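Local atomic coordinates of SnoN,Epimerase SnoN (Streptomyces nogalater, PDB entry 5EP9), a protein that binds iron and 2-oxoglutarate and probably acts as a 2-oxoglutarate-dependent non-heme epimerase in nogalamycin biosynthesis. Residues E59-A64 against A162-P167; E124-E129 against E234-T239; F175-H180 against P205-P210; F196-E201 against H220-H225. One frame throughout, in Å; residues are numbered along the deposited sequence.

Following the chain from its N terminus, interaction 1 opens on helix 54-70 and closes at the loop after strand 157-162, joining the helix to the large antiparallel sheet. Interaction 2 opens within that span, on strand 118-128, and closes beyond it, on strand 236-245, so the two cross; L163 N and L237 O link them directly. Interactions 3 and 4 both nest inside the loop closed by interaction 2 and cross each other, tying the edge of the small sheet to the loop leading into an iron ligand. Interaction 1 lies wholly in the construct's first SnoN part (14-202); the others pair it with the second (203-305).

Interaction 1. Residues E59-A64 against A162-P167; sequences EYLAEA and ALVDVP
L61, on helix 54-70, and L163, in the loop that follows strand 157-162, bring their CA atoms to 5.5 Å, the nearest CA pair between the two segments. L163 points at the helix and ends in a fork, which suits it to a helix surface: its CD2 packs on Y60 CB at 3.9 Å, while CD1 reaches A64 CB, also at 3.9 Å, one helical turn further on. Alanine at position 64 is small enough to let the leucine come close to the helix. The Y60 ring does not stay in this contact but turns away to pack on T96, R99 and L100 of helix 95-101. Here a helix covers the large sheet of the cupin-type double-stranded beta-helix, on the side carrying V125 and L237, and the meeting lies within the first SnoN part of the construct. In L61 the chain leaves CB on the side away from the backbone N (chi1 172°), which carries its branches across to the loop. CD2 rests 3.8 Å from L163 O. CD1 meets V164 CG1 at 4.1 Å, the two side chains crossing at about a right angle, and also touches L163 CB. The backbone N of L163 is hydrogen-bonded to L237 O of the neighbouring strand.

Interaction 2. Residues E124-E129 against E234-T239; sequences EVLLKE and EPRLST. With AKG (2-oxoglutaric acid), chain E.
Two basic side chains, K128 and R236, lie side by side and point the same way, with the lysine's aliphatic part over one face of the guanidinium: K128 CG stands above its centre and CE comes within 3.2 Å of NH1. Their charges are turned to different acceptors. K128 NZ bonds to V83 O, V137 O and T139 OG1, whereas R236 uses its tip on 2-oxoglutarate. R236 NH1 donates to AKG O4 at 3.1 Å, and NH2 makes weak bonds to O3 and O4; NH1 also bonds G171 O. A bend at chi3 (76°) turns the arginine's end toward this carboxylate. A water bridges the arginine to the backbone and S238, accepting from R236 NE at 2.7 Å, donating to L126 O and hydrogen-bonded to S238 OG. L126 CD1 adds an apolar wall 3.6 Å from AKG O3. The segments, one from each SnoN part, pair as antiparallel strands, with L126 N giving S238 O a nearly straight bond of 2.8 Å. On the opposite face, L127 CD1 packs on P235 CB at 3.7 Å and on L237 CD2. The pair lies mid-sheet between strands 82-87 and 157-162; helix 54-70 covers V125 and L237, while W160 lies against L126, R236 and S238.

Interaction 3. Residues F175-H180 against P205-P210; sequences FVPGSH and PRVTVP. With ACT (acetate ion), chain G.
F175 and V207 form an antiparallel hydrogen-bonded pair at the edge of the small sheet of the double-stranded beta-helix, joining the construct's first SnoN part to the second. Both bonds, F175 N to V207 O and V207 N to F175 O, measure 2.9 Å. A type II turn from V176 to S179 follows: P177's ring already holds the phi the turn needs (-67°), and at G178's positive phi (80°) a side chain would press on P177 O. V176 O accepts hydrogen bonds from both S179 N and S179 OG. A water bridges P177 O to P205 O. Among the apolar contacts, V209 CG2 lies at the edge of the F175 ring, 3.9 Å from CD2, while P177 CG meets V207 CG2 at 3.8 Å. Replacing P177 by a glycine would probably leave V207 CG2 without its packing partner and give the turn more freedom to flex. V176 and R206 run side by side, CG2 touching CG. Beyond a bend at chi2 (113°), R206 NH1 donates to OXT of an acetate ion, probably from the crystallisation liquor, at 3.0 Å.

Interaction 4. Residues F196-E201 against H220-H225; sequences FTRPGE and HARTVH. With FE (Fe (III) ion), chain F; AKG (2-oxoglutaric acid), chain E.
V224 CG2 packs against the ion pair of E201 and R198, joining a type II turn (R198 to E201) of the first SnoN part to the second part's loop before H225, which with H142 and D144 makes up the facial triad of two histidines and one carboxylate that binds the iron. From CB the E201 chain runs extended, CG anti to the backbone N (chi1 -168°), through CD to two oxygens that each accept two hydrogen bonds. OE1 accepts from R198 N at 3.0 Å and R198 NE at 2.7 Å. OE2 accepts from F196 N and R198 NH2 on opposite faces of the carboxylate, and also meets V224 CG2 at 3.5 Å. A glutamine in place of E201 would probably lose the salt bridge and leave the buried R198 guanidinium short of its counter-charge. The valine, compact and forked, touches both sides: CG2 meets R198 NH2 at the guanidinium edge, and CG1 meets F196 CZ. A water joins R198 NH1 to R222 O. H225 ND1 donates to T223 O at 2.9 Å, probably steadying the ring whose NE2 binds the iron at 2.1 Å.

Interaction 1. Residues E59-A64 against A162-P167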
loop_
_atom_site.group_PDB
_atom_site.type_symbol
_atom_site.label_atom_id
_atom_site.label_comp_id
_atom_site.label_asym_id
_atom_site.label_seq_id
_atom_site.Cartn_x
_atom_site.Cartn_y
_atom_site.Cartn_z
ATOM N N GLU A 59 14.508 -10.727 8.357
ATOM C CA GLU A 59 13.414 -10.763 9.360
ATOM C C GLU A 59 11.908 -10.656 8.865
ATOM O O GLU A 59 11.068 -11.557 9.149
ATOM C CB GLU A 59 13.603 -9.654 10.310
ATOM C CG GLU A 59 12.785 -9.959 11.580
ATOM C CD GLU A 59 12.889 -8.923 12.698
ATOM O OE1 GLU A 59 13.570 -7.868 12.526
ATOM O OE2 GLU A 59 12.186 -9.180 13.722
ATOM N N TYR A 60 11.597 -9.617 8.097
ATOM C CA TYR A 60 10.210 -9.404 7.622
ATOM C C TYR A 60 9.844 -10.499 6.619
ATOM O O TYR A 60 8.742 -10.952 6.572
ATOM C CB TYR A 60 10.000 -7.972 7.136
ATOM C CG TYR A 60 10.221 -6.987 8.230
ATOM C CD1 TYR A 60 9.507 -7.088 9.428
ATOM C CD2 TYR A 60 11.113 -5.925 8.103
ATOM C CE1 TYR A 60 9.740 -6.215 10.499
ATOM C CE2 TYR A 60 11.299 -5.012 9.146
ATOM C CZ TYR A 60 10.608 -5.177 10.342
ATOM O OH TYR A 60 10.766 -4.265 11.347
ATOM N N LEU A 61 10.798 -10.938 5.813
ATOM C CA LEU A 61 10.530 -11.957 4.804
ATOM C C LEU A 61 10.126 -13.249 5.487
ATOM O O LEU A 61 9.157 -13.874 5.123
ATOM C CB LEU A 61 11.755 -12.190 3.915
ATOM C CG LEU A 61 11.640 -13.367 2.938
ATOM C CD1 LEU A 61 10.417 -13.274 1.989
ATOM C CD2 LEU A 61 12.934 -13.452 2.123
ATOM N N ALA A 62 10.865 -13.642 6.527
ATOM C CA ALA A 62 10.547 -14.900 7.196
ATOM C C ALA A 62 9.178 -14.798 7.770
ATOM O O ALA A 62 8.467 -15.797 7.863
ATOM C CB ALA A 62 11.574 -15.282 8.340
ATOM N N GLU A 63 8.890 -13.673 8.366
ATOM C CA GLU A 63 7.593 -13.523 9.065
ATOM C C GLU A 63 6.442 -13.514 7.950
ATOM O O GLU A 63 5.399 -14.107 8.145
ATOM C CB GLU A 63 7.554 -12.259 9.869
ATOM C CG GLU A 63 6.177 -11.974 10.472
ATOM C CD GLU A 63 5.803 -12.859 11.660
ATOM O OE1 GLU A 63 6.528 -13.817 11.989
ATOM O OE2 GLU A 63 4.723 -12.599 12.241
ATOM N N ALA A 64 6.696 -12.860 6.840
ATOM C CA ALA A 64 5.747 -12.917 5.690
ATOM C C ALA A 64 5.461 -14.332 5.275
ATOM O O ALA A 64 4.281 -14.732 5.181
ATOM C CB ALA A 64 6.218 -12.124 4.508
ATOM N N ALA A 162 9.334 -4.222 -1.086
ATOM C CA ALA A 162 9.761 -5.469 -1.649
ATOM C C ALA A 162 10.578 -6.292 -0.605
ATOM O O ALA A 162 11.533 -5.778 -0.084
ATOM C CB ALA A 162 10.635 -5.254 -2.842
ATOM N N LEU A 163 10.131 -7.523 -0.338
ATOM C CA LEU A 163 10.838 -8.415 0.545
ATOM C C LEU A 163 11.749 -9.403 -0.201
ATOM O O LEU A 163 12.527 -10.095 0.420
ATOM C CB LEU A 163 9.868 -9.137 1.483
ATOM C CG LEU A 163 9.056 -8.201 2.405
ATOM C CD1 LEU A 163 8.097 -9.010 3.196
ATOM C CD2 LEU A 163 9.983 -7.457 3.311
ATOM N N VAL A 164 11.638 -9.437 -1.535
ATOM C CA VAL A 164 12.549 -10.129 -2.410
ATOM C C VAL A 164 12.786 -9.231 -3.602
ATOM O O VAL A 164 12.140 -8.217 -3.763
ATOM C CB VAL A 164 11.936 -11.441 -2.951
ATOM C CG1 VAL A 164 11.688 -12.446 -1.789
ATOM C CG2 VAL A 164 10.650 -11.182 -3.690
ATOM N N ASP A 165 13.689 -9.654 -4.470
ATOM C CA ASP A 165 13.926 -8.968 -5.758
ATOM C C ASP A 165 12.678 -9.096 -6.626
ATOM O O ASP A 165 12.080 -10.153 -6.744
ATOM C CB ASP A 165 15.143 -9.601 -6.429
ATOM C CG ASP A 165 16.509 -9.000 -5.916
ATOM O OD1 ASP A 165 16.582 -7.973 -5.226
ATOM O OD2 ASP A 165 17.533 -9.580 -6.276
ATOM N N VAL A 166 12.211 -7.968 -7.166
ATOM C CA VAL A 166 11.000 -7.934 -7.987
ATOM C C VAL A 166 11.310 -7.315 -9.350
ATOM O O VAL A 166 11.058 -6.156 -9.576
ATOM C CB VAL A 166 9.840 -7.188 -7.302
ATOM C CG1 VAL A 166 8.588 -7.392 -8.098
ATOM C CG2 VAL A 166 9.568 -7.715 -5.917
ATOM N N PRO A 167 11.966 -8.047 -10.208
ATOM C CA PRO A 167 12.128 -7.536 -11.534
ATOM C C PRO A 167 10.760 -7.521 -12.213
ATOM O O PRO A 167 9.819 -8.121 -11.720
ATOM C CB PRO A 167 13.100 -8.566 -12.200
ATOM C CG PRO A 167 12.832 -9.853 -11.460
ATOM C CD PRO A 167 12.434 -9.439 -10.075
#

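Interaction 2. Residues E124-E129 against E234-T239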
loop_
_atom_site.group_PDB
_atom_site.type_symbol
_atom_site.label_atom_id
_atom_site.label_comp_id
_atom_site.label_asym_id
_atom_site.label_seq_id
_atom_site.Cartn_x
_atom_site.Cartn_y
_atom_site.Cartn_z
ATOM N N GLU A 124 -0.948 -5.057 4.686
ATOM C CA GLU A 124 -1.143 -6.423 4.105
ATOM C C GLU A 124 0.126 -7.099 3.650
ATOM O O GLU A 124 1.028 -6.439 3.195
ATOM C CB GLU A 124 -2.136 -6.354 2.960
ATOM C CG GLU A 124 -3.549 -5.963 3.427
ATOM C CD GLU A 124 -4.515 -5.650 2.222
ATOM O OE1 GLU A 124 -4.047 -5.467 1.073
ATOM O OE2 GLU A 124 -5.735 -5.684 2.408
ATOM N N VAL A 125 0.187 -8.422 3.735
ATOM C CA VAL A 125 1.279 -9.169 3.184
ATOM C C VAL A 125 0.830 -9.706 1.840
ATOM O O VAL A 125 -0.148 -10.414 1.818
ATOM C CB VAL A 125 1.659 -10.340 4.097
ATOM C CG1 VAL A 125 2.759 -11.200 3.511
ATOM C CG2 VAL A 125 2.096 -9.852 5.469
ATOM N N LEU A 126 1.596 -9.472 0.765
ATOM C CA LEU A 126 1.141 -9.835 -0.574
ATOM C C LEU A 126 2.001 -10.914 -1.169
ATOM O O LEU A 126 3.194 -10.846 -1.079
ATOM C CB LEU A 126 1.091 -8.642 -1.525
ATOM C CG LEU A 126 0.409 -7.397 -0.992
ATOM C CD1 LEU A 126 0.474 -6.290 -2.046
ATOM C CD2 LEU A 126 -1.027 -7.649 -0.645
ATOM N N LEU A 127 1.352 -11.886 -1.786
ATOM C CA LEU A 127 2.001 -12.973 -2.504
ATOM C C LEU A 127 1.401 -13.147 -3.928
ATOM O O LEU A 127 0.215 -13.345 -4.075
ATOM C CB LEU A 127 1.757 -14.262 -1.750
ATOM C CG LEU A 127 2.163 -15.575 -2.411
ATOM C CD1 LEU A 127 3.666 -15.648 -2.610
ATOM C CD2 LEU A 127 1.662 -16.770 -1.592
ATOM N N LYS A 128 2.259 -13.088 -4.916
ATOM C CA LYS A 128 1.981 -13.612 -6.249
ATOM C C LYS A 128 2.911 -14.696 -6.597
ATOM O O LYS A 128 4.109 -14.542 -6.551
ATOM C CB LYS A 128 2.159 -12.581 -7.384
ATOM C CG LYS A 128 1.134 -11.548 -7.513
ATOM C CD LYS A 128 1.366 -10.842 -8.888
ATOM C CE LYS A 128 0.504 -9.600 -9.008
ATOM N NZ LYS A 128 -0.784 -9.860 -9.671
ATOM N N GLU A 129 2.341 -15.810 -6.947
ATOM C CA GLU A 129 3.102 -16.953 -7.346
ATOM C C GLU A 129 2.307 -17.891 -8.183
ATOM O O GLU A 129 1.094 -17.865 -8.185
ATOM C CB GLU A 129 3.582 -17.747 -6.112
ATOM C CG GLU A 129 2.452 -18.464 -5.397
ATOM C CD GLU A 129 2.927 -19.279 -4.213
ATOM O OE1 GLU A 129 4.167 -19.396 -3.963
ATOM O OE2 GLU A 129 2.031 -19.835 -3.561
ATOM N N GLU A 234 9.859 -18.057 -8.694
ATOM C CA GLU A 234 10.173 -17.550 -7.358
ATOM C C GLU A 234 8.996 -16.630 -6.962
ATOM O O GLU A 234 8.588 -15.756 -7.707
ATOM C CB GLU A 234 11.529 -16.796 -7.272
ATOM C CG GLU A 234 12.809 -17.660 -7.451
ATOM C CD GLU A 234 13.096 -18.062 -8.931
ATOM O OE1 GLU A 234 12.771 -17.307 -9.926
ATOM O OE2 GLU A 234 13.672 -19.164 -9.133
ATOM N N PRO A 235 8.446 -16.856 -5.770
ATOM C CA PRO A 235 7.302 -16.049 -5.376
ATOM C C PRO A 235 7.612 -14.585 -5.222
ATOM O O PRO A 235 8.719 -14.183 -4.898
ATOM C CB PRO A 235 6.872 -16.652 -4.069
ATOM C CG PRO A 235 8.067 -17.441 -3.565
ATOM C CD PRO A 235 8.860 -17.847 -4.755
ATOM N N ARG A 236 6.647 -13.763 -5.552
ATOM C CA ARG A 236 6.737 -12.336 -5.339
ATOM C C ARG A 236 6.163 -12.086 -3.903
ATOM O O ARG A 236 4.997 -12.364 -3.642
ATOM C CB ARG A 236 5.911 -11.556 -6.339
ATOM C CG ARG A 236 6.246 -10.075 -6.308
ATOM C CD ARG A 236 5.183 -9.251 -6.967
ATOM N NE ARG A 236 4.019 -9.105 -6.116
ATOM C CZ ARG A 236 2.936 -8.396 -6.398
ATOM N NH1 ARG A 236 2.732 -7.808 -7.561
ATOM N NH2 ARG A 236 1.982 -8.344 -5.509
ATOM N N LEU A 237 6.971 -11.502 -3.044
ATOM C CA LEU A 237 6.594 -11.255 -1.652
ATOM C C LEU A 237 6.917 -9.844 -1.266
ATOM O O LEU A 237 8.043 -9.331 -1.571
ATOM C CB LEU A 237 7.358 -12.176 -0.690
ATOM C CG LEU A 237 6.864 -13.624 -0.721
ATOM C CD1 LEU A 237 7.913 -14.665 -0.323
ATOM C CD2 LEU A 237 5.669 -13.823 0.180
ATOM N N SER A 238 5.915 -9.207 -0.647
ATOM C CA SER A 238 6.015 -7.795 -0.324
ATOM C C SER A 238 5.008 -7.492 0.721
ATOM O O SER A 238 4.087 -8.306 0.993
ATOM C CB SER A 238 5.724 -6.921 -1.592
ATOM O OG SER A 238 4.440 -7.207 -2.128
ATOM N N THR A 239 5.096 -6.288 1.219
ATOM C CA THR A 239 4.018 -5.759 2.006
ATOM C C THR A 239 3.495 -4.473 1.417
ATOM O O THR A 239 4.276 -3.720 0.888
ATOM C CB THR A 239 4.431 -5.485 3.497
ATOM O OG1 THR A 239 5.467 -4.509 3.520
ATOM C CG2 THR A 239 4.907 -6.749 4.159
HETATM C C1 AKG E . -1.558 -1.398 -3.954
HETATM O O1 AKG E . -2.343 -0.422 -3.840
HETATM O O2 AKG E . -0.573 -1.559 -3.192
HETATM C C2 AKG E . -1.753 -2.374 -5.053
HETATM O O5 AKG E . -2.714 -2.219 -5.834
HETATM C C3 AKG E . -0.752 -3.548 -5.149
HETATM C C4 AKG E . -0.858 -4.428 -6.390
HETATM C C5 AKG E . 0.103 -5.593 -6.462
HETATM O O3 AKG E . 0.969 -5.724 -5.579
HETATM O O4 AKG E . -0.014 -6.447 -7.393
HETATM O O HOH W 1 4.038 -9.493 -3.406
#

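Interaction 3. Residues F175-H180 against P205-P210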
loop_
_atom_site.group_PDB
_atom_site.type_symbol
_atom_site.label_atom_id
_atom_site.label_comp_id
_atom_site.label_asym_id
_atom_site.label_seq_id
_atom_site.Cartn_x
_atom_site.Cartn_y
_atom_site.Cartn_z
ATOM N N PHE A 175 2.939 2.483 -12.843
ATOM C CA PHE A 175 2.221 3.633 -12.405
ATOM C C PHE A 175 1.979 4.576 -13.565
ATOM O O PHE A 175 2.769 4.599 -14.536
ATOM C CB PHE A 175 3.033 4.405 -11.345
ATOM C CG PHE A 175 3.421 3.579 -10.155
ATOM C CD1 PHE A 175 2.604 3.458 -9.072
ATOM C CD2 PHE A 175 4.622 2.966 -10.129
ATOM C CE1 PHE A 175 2.993 2.688 -7.923
ATOM C CE2 PHE A 175 5.019 2.194 -9.041
ATOM C CZ PHE A 175 4.183 2.069 -7.922
ATOM N N VAL A 176 0.893 5.350 -13.523
ATOM C CA VAL A 176 0.650 6.375 -14.623
ATOM C C VAL A 176 0.936 7.725 -14.045
ATOM O O VAL A 176 0.157 8.227 -13.229
ATOM C CB VAL A 176 -0.781 6.342 -15.083
ATOM C CG1 VAL A 176 -0.987 7.358 -16.177
ATOM C CG2 VAL A 176 -1.162 4.972 -15.610
ATOM N N PRO A 177 2.079 8.319 -14.385
ATOM C CA PRO A 177 2.489 9.492 -13.638
ATOM C C PRO A 177 1.535 10.616 -13.905
ATOM O O PRO A 177 1.078 10.783 -15.072
ATOM C CB PRO A 177 3.918 9.828 -14.144
ATOM C CG PRO A 177 4.187 8.864 -15.205
ATOM C CD PRO A 177 3.219 7.720 -15.114
ATOM N N GLY A 178 1.262 11.422 -12.876
ATOM C CA GLY A 178 0.300 12.536 -13.040
ATOM C C GLY A 178 -1.159 12.128 -12.959
ATOM O O GLY A 178 -2.030 12.988 -12.937
ATOM N N SER A 179 -1.464 10.839 -12.945
ATOM C CA SER A 179 -2.867 10.395 -13.005
ATOM C C SER A 179 -3.639 10.735 -11.718
ATOM O O SER A 179 -4.846 10.851 -11.692
ATOM C CB SER A 179 -2.943 8.892 -13.260
ATOM O OG SER A 179 -2.224 8.166 -12.220
ATOM N N HIS A 180 -2.902 10.956 -10.660
ATOM C CA HIS A 180 -3.465 11.419 -9.377
ATOM C C HIS A 180 -4.018 12.825 -9.396
ATOM O O HIS A 180 -4.705 13.214 -8.487
ATOM C CB HIS A 180 -2.448 11.302 -8.202
ATOM C CG HIS A 180 -1.259 12.201 -8.305
ATOM N ND1 HIS A 180 -0.474 12.303 -9.440
ATOM C CD2 HIS A 180 -0.752 13.075 -7.416
ATOM C CE1 HIS A 180 0.463 13.219 -9.237
ATOM N NE2 HIS A 180 0.322 13.682 -8.004
ATOM N N PRO A 205 1.748 8.281 -20.337
ATOM C CA PRO A 205 2.727 7.275 -20.374
ATOM C C PRO A 205 2.733 6.502 -19.093
ATOM O O PRO A 205 2.162 6.957 -18.083
ATOM C CB PRO A 205 4.064 8.026 -20.512
ATOM C CG PRO A 205 3.794 9.432 -20.222
ATOM C CD PRO A 205 2.367 9.632 -20.642
ATOM N N ARG A 206 3.250 5.309 -19.137
ATOM C CA ARG A 206 3.259 4.449 -17.987
ATOM C C ARG A 206 4.633 4.000 -17.620
ATOM O O ARG A 206 5.387 3.717 -18.483
ATOM C CB ARG A 206 2.438 3.205 -18.287
ATOM C CG ARG A 206 0.954 3.548 -18.527
ATOM C CD ARG A 206 0.635 3.278 -19.901
ATOM N NE ARG A 206 -0.660 3.744 -20.369
ATOM C CZ ARG A 206 -1.734 2.970 -20.507
ATOM N NH1 ARG A 206 -1.814 1.733 -20.006
ATOM N NH2 ARG A 206 -2.758 3.464 -21.108
ATOM N N VAL A 207 4.919 3.916 -16.338
ATOM C CA VAL A 207 6.247 3.659 -15.849
ATOM C C VAL A 207 6.253 2.434 -14.962
ATOM O O VAL A 207 5.582 2.369 -13.984
ATOM C CB VAL A 207 6.805 4.828 -14.996
ATOM C CG1 VAL A 207 8.245 4.522 -14.550
ATOM C CG2 VAL A 207 6.793 6.146 -15.772
ATOM N N THR A 208 6.973 1.439 -15.425
ATOM C CA THR A 208 7.133 0.180 -14.792
ATOM C C THR A 208 8.398 0.279 -13.970
ATOM O O THR A 208 9.459 0.635 -14.430
ATOM C CB THR A 208 7.220 -0.948 -15.868
ATOM O OG1 THR A 208 5.991 -0.930 -16.572
ATOM C CG2 THR A 208 7.406 -2.315 -15.181
ATOM N N VAL A 209 8.263 -0.132 -12.711
ATOM C CA VAL A 209 9.294 0.072 -11.688
ATOM C C VAL A 209 9.731 -1.210 -11.034
ATOM O O VAL A 209 9.242 -1.566 -9.967
ATOM C CB VAL A 209 8.771 1.010 -10.604
ATOM C CG1 VAL A 209 9.865 1.387 -9.570
ATOM C CG2 VAL A 209 8.273 2.288 -11.279
ATOM N N PRO A 210 10.710 -1.843 -11.604
ATOM C CA PRO A 210 11.284 -2.979 -10.867
ATOM C C PRO A 210 11.995 -2.526 -9.576
ATOM O O PRO A 210 12.511 -1.412 -9.506
ATOM C CB PRO A 210 12.227 -3.609 -11.850
ATOM C CG PRO A 210 12.468 -2.572 -12.856
ATOM C CD PRO A 210 11.381 -1.621 -12.879
HETATM C C ACT G . -0.716 0.238 -16.625
HETATM O O ACT G . -0.867 -0.977 -16.488
HETATM O OXT ACT G . -0.214 0.691 -17.683
HETATM C CH3 ACT G . -1.111 1.132 -15.493
HETATM O O HOH W 2 1.640 9.876 -17.551
#

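Interaction 4. Residues F196-E201 against H220-H225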
loop_
_atom_site.group_PDB
_atom_site.type_symbol
_atom_site.label_atom_id
_atom_site.label_comp_id
_atom_site.label_asym_id
_atom_site.label_seq_id
_atom_site.Cartn_x
_atom_site.Cartn_y
_atom_site.Cartn_z
ATOM N N PHE A 196 -8.424 4.573 -16.657
ATOM C CA PHE A 196 -8.397 4.752 -18.150
ATOM C C PHE A 196 -9.721 5.130 -18.740
ATOM O O PHE A 196 -9.945 4.831 -19.861
ATOM C CB PHE A 196 -7.725 3.560 -18.883
ATOM C CG PHE A 196 -6.304 3.355 -18.473
ATOM C CD1 PHE A 196 -5.372 4.366 -18.658
ATOM C CD2 PHE A 196 -5.890 2.199 -17.844
ATOM C CE1 PHE A 196 -4.055 4.208 -18.234
ATOM C CE2 PHE A 196 -4.569 2.037 -17.427
ATOM C CZ PHE A 196 -3.656 3.051 -17.598
ATOM N N THR A 197 -10.591 5.795 -17.968
ATOM C CA THR A 197 -11.933 6.283 -18.494
ATOM C C THR A 197 -11.975 7.795 -18.724
ATOM O O THR A 197 -12.826 8.258 -19.315
ATOM C CB THR A 197 -13.118 5.949 -17.525
ATOM O OG1 THR A 197 -12.943 6.602 -16.227
ATOM C CG2 THR A 197 -13.275 4.400 -17.328
ATOM N N ARG A 198 -11.052 8.567 -18.209
ATOM C CA ARG A 198 -11.068 9.998 -18.386
ATOM C C ARG A 198 -10.453 10.366 -19.730
ATOM O O ARG A 198 -9.685 9.603 -20.304
ATOM C CB ARG A 198 -10.359 10.651 -17.241
ATOM C CG ARG A 198 -11.205 10.454 -16.027
ATOM C CD ARG A 198 -10.418 10.454 -14.794
ATOM N NE ARG A 198 -9.574 9.279 -14.622
ATOM C CZ ARG A 198 -8.869 9.062 -13.523
ATOM N NH1 ARG A 198 -8.995 9.886 -12.466
ATOM N NH2 ARG A 198 -8.061 7.999 -13.440
ATOM N N PRO A 199 -10.868 11.517 -20.282
ATOM C CA PRO A 199 -10.464 11.811 -21.676
ATOM C C PRO A 199 -8.961 12.085 -21.742
ATOM O O PRO A 199 -8.379 12.655 -20.812
ATOM C CB PRO A 199 -11.332 13.026 -22.051
ATOM C CG PRO A 199 -12.155 13.376 -20.806
ATOM C CD PRO A 199 -11.652 12.608 -19.662
ATOM N N GLY A 200 -8.316 11.511 -22.742
ATOM C CA GLY A 200 -6.836 11.575 -22.813
ATOM C C GLY A 200 -6.048 10.589 -21.954
ATOM O O GLY A 200 -4.878 10.396 -22.178
ATOM N N GLU A 201 -6.658 10.007 -20.921
ATOM C CA GLU A 201 -5.918 9.128 -19.978
ATOM C C GLU A 201 -5.175 7.936 -20.626
ATOM O O GLU A 201 -4.119 7.616 -20.207
ATOM C CB GLU A 201 -6.895 8.560 -18.968
ATOM C CG GLU A 201 -6.235 7.904 -17.810
ATOM C CD GLU A 201 -7.254 7.548 -16.671
ATOM O OE1 GLU A 201 -8.480 7.908 -16.723
ATOM O OE2 GLU A 201 -6.833 6.855 -15.762
ATOM N N HIS A 220 0.343 7.563 -4.216
ATOM C CA HIS A 220 -0.889 8.308 -3.884
ATOM C C HIS A 220 -2.142 7.498 -4.205
ATOM O O HIS A 220 -2.211 6.726 -5.121
ATOM C CB HIS A 220 -0.862 9.644 -4.678
ATOM C CG HIS A 220 -1.881 10.672 -4.273
ATOM N ND1 HIS A 220 -3.220 10.603 -4.629
ATOM C CD2 HIS A 220 -1.727 11.854 -3.633
ATOM C CE1 HIS A 220 -3.852 11.650 -4.155
ATOM N NE2 HIS A 220 -2.969 12.446 -3.603
ATOM N N ALA A 221 -3.158 7.713 -3.411
ATOM C CA ALA A 221 -4.430 6.988 -3.499
ATOM C C ALA A 221 -5.220 7.239 -4.796
ATOM O O ALA A 221 -6.147 6.490 -5.087
ATOM C CB ALA A 221 -5.308 7.399 -2.309
ATOM N N ARG A 222 -4.893 8.315 -5.477
ATOM C CA ARG A 222 -5.481 8.624 -6.799
ATOM C C ARG A 222 -4.593 8.208 -8.001
ATOM O O ARG A 222 -5.015 8.309 -9.148
ATOM C CB ARG A 222 -5.932 10.093 -6.907
ATOM C CG ARG A 222 -7.141 10.449 -5.994
ATOM C CD ARG A 222 -7.905 11.747 -6.238
ATOM N NE ARG A 222 -8.423 11.901 -7.592
ATOM C CZ ARG A 222 -9.666 11.690 -7.941
ATOM N NH1 ARG A 222 -10.584 11.320 -7.046
ATOM N NH2 ARG A 222 -9.987 11.868 -9.213
ATOM N N THR A 223 -3.381 7.684 -7.726
ATOM C CA THR A 223 -2.501 7.275 -8.827
ATOM C C THR A 223 -2.940 5.943 -9.409
ATOM O O THR A 223 -3.111 4.984 -8.675
ATOM C CB THR A 223 -1.096 7.175 -8.356
ATOM O OG1 THR A 223 -0.685 8.463 -7.880
ATOM C CG2 THR A 223 -0.156 6.707 -9.467
ATOM N N VAL A 224 -3.111 5.884 -10.724
ATOM C CA VAL A 224 -3.447 4.648 -11.380
ATOM C C VAL A 224 -2.203 3.762 -11.418
ATOM O O VAL A 224 -1.119 4.216 -11.749
ATOM C CB VAL A 224 -3.955 4.888 -12.837
ATOM C CG1 VAL A 224 -4.177 3.567 -13.545
ATOM C CG2 VAL A 224 -5.242 5.669 -12.823
ATOM N N HIS A 225 -2.387 2.511 -11.028
ATOM C CA HIS A 225 -1.328 1.559 -10.941
ATOM C C HIS A 225 -1.848 0.173 -11.205
ATOM O O HIS A 225 -3.017 -0.137 -11.110
ATOM C CB HIS A 225 -0.584 1.589 -9.609
ATOM C CG HIS A 225 -1.463 1.369 -8.398
ATOM N ND1 HIS A 225 -2.354 2.313 -7.996
ATOM C CD2 HIS A 225 -1.640 0.312 -7.584
ATOM C CE1 HIS A 225 -3.061 1.835 -6.983
ATOM N NE2 HIS A 225 -2.596 0.653 -6.666
HETATM FE FE FE F . -3.718 -0.617 -5.388
HETATM C C1 AKG E . -1.558 -1.398 -3.954
HETATM O O1 AKG E . -2.343 -0.422 -3.840
HETATM O O2 AKG E . -0.573 -1.559 -3.192
HETATM C C2 AKG E . -1.753 -2.374 -5.053
HETATM O O5 AKG E . -2.714 -2.219 -5.834
HETATM C C3 AKG E . -0.752 -3.548 -5.149
HETATM C C4 AKG E . -0.858 -4.428 -6.390
HETATM C C5 AKG E . 0.103 -5.593 -6.462
HETATM O O3 AKG E . 0.969 -5.724 -5.579
HETATM O O4 AKG E . -0.014 -6.447 -7.393
HETATM O O HOH W 3 -7.089 8.702 -10.710
HETATM O O HOH W 4 -4.731 -1.967 -4.165
#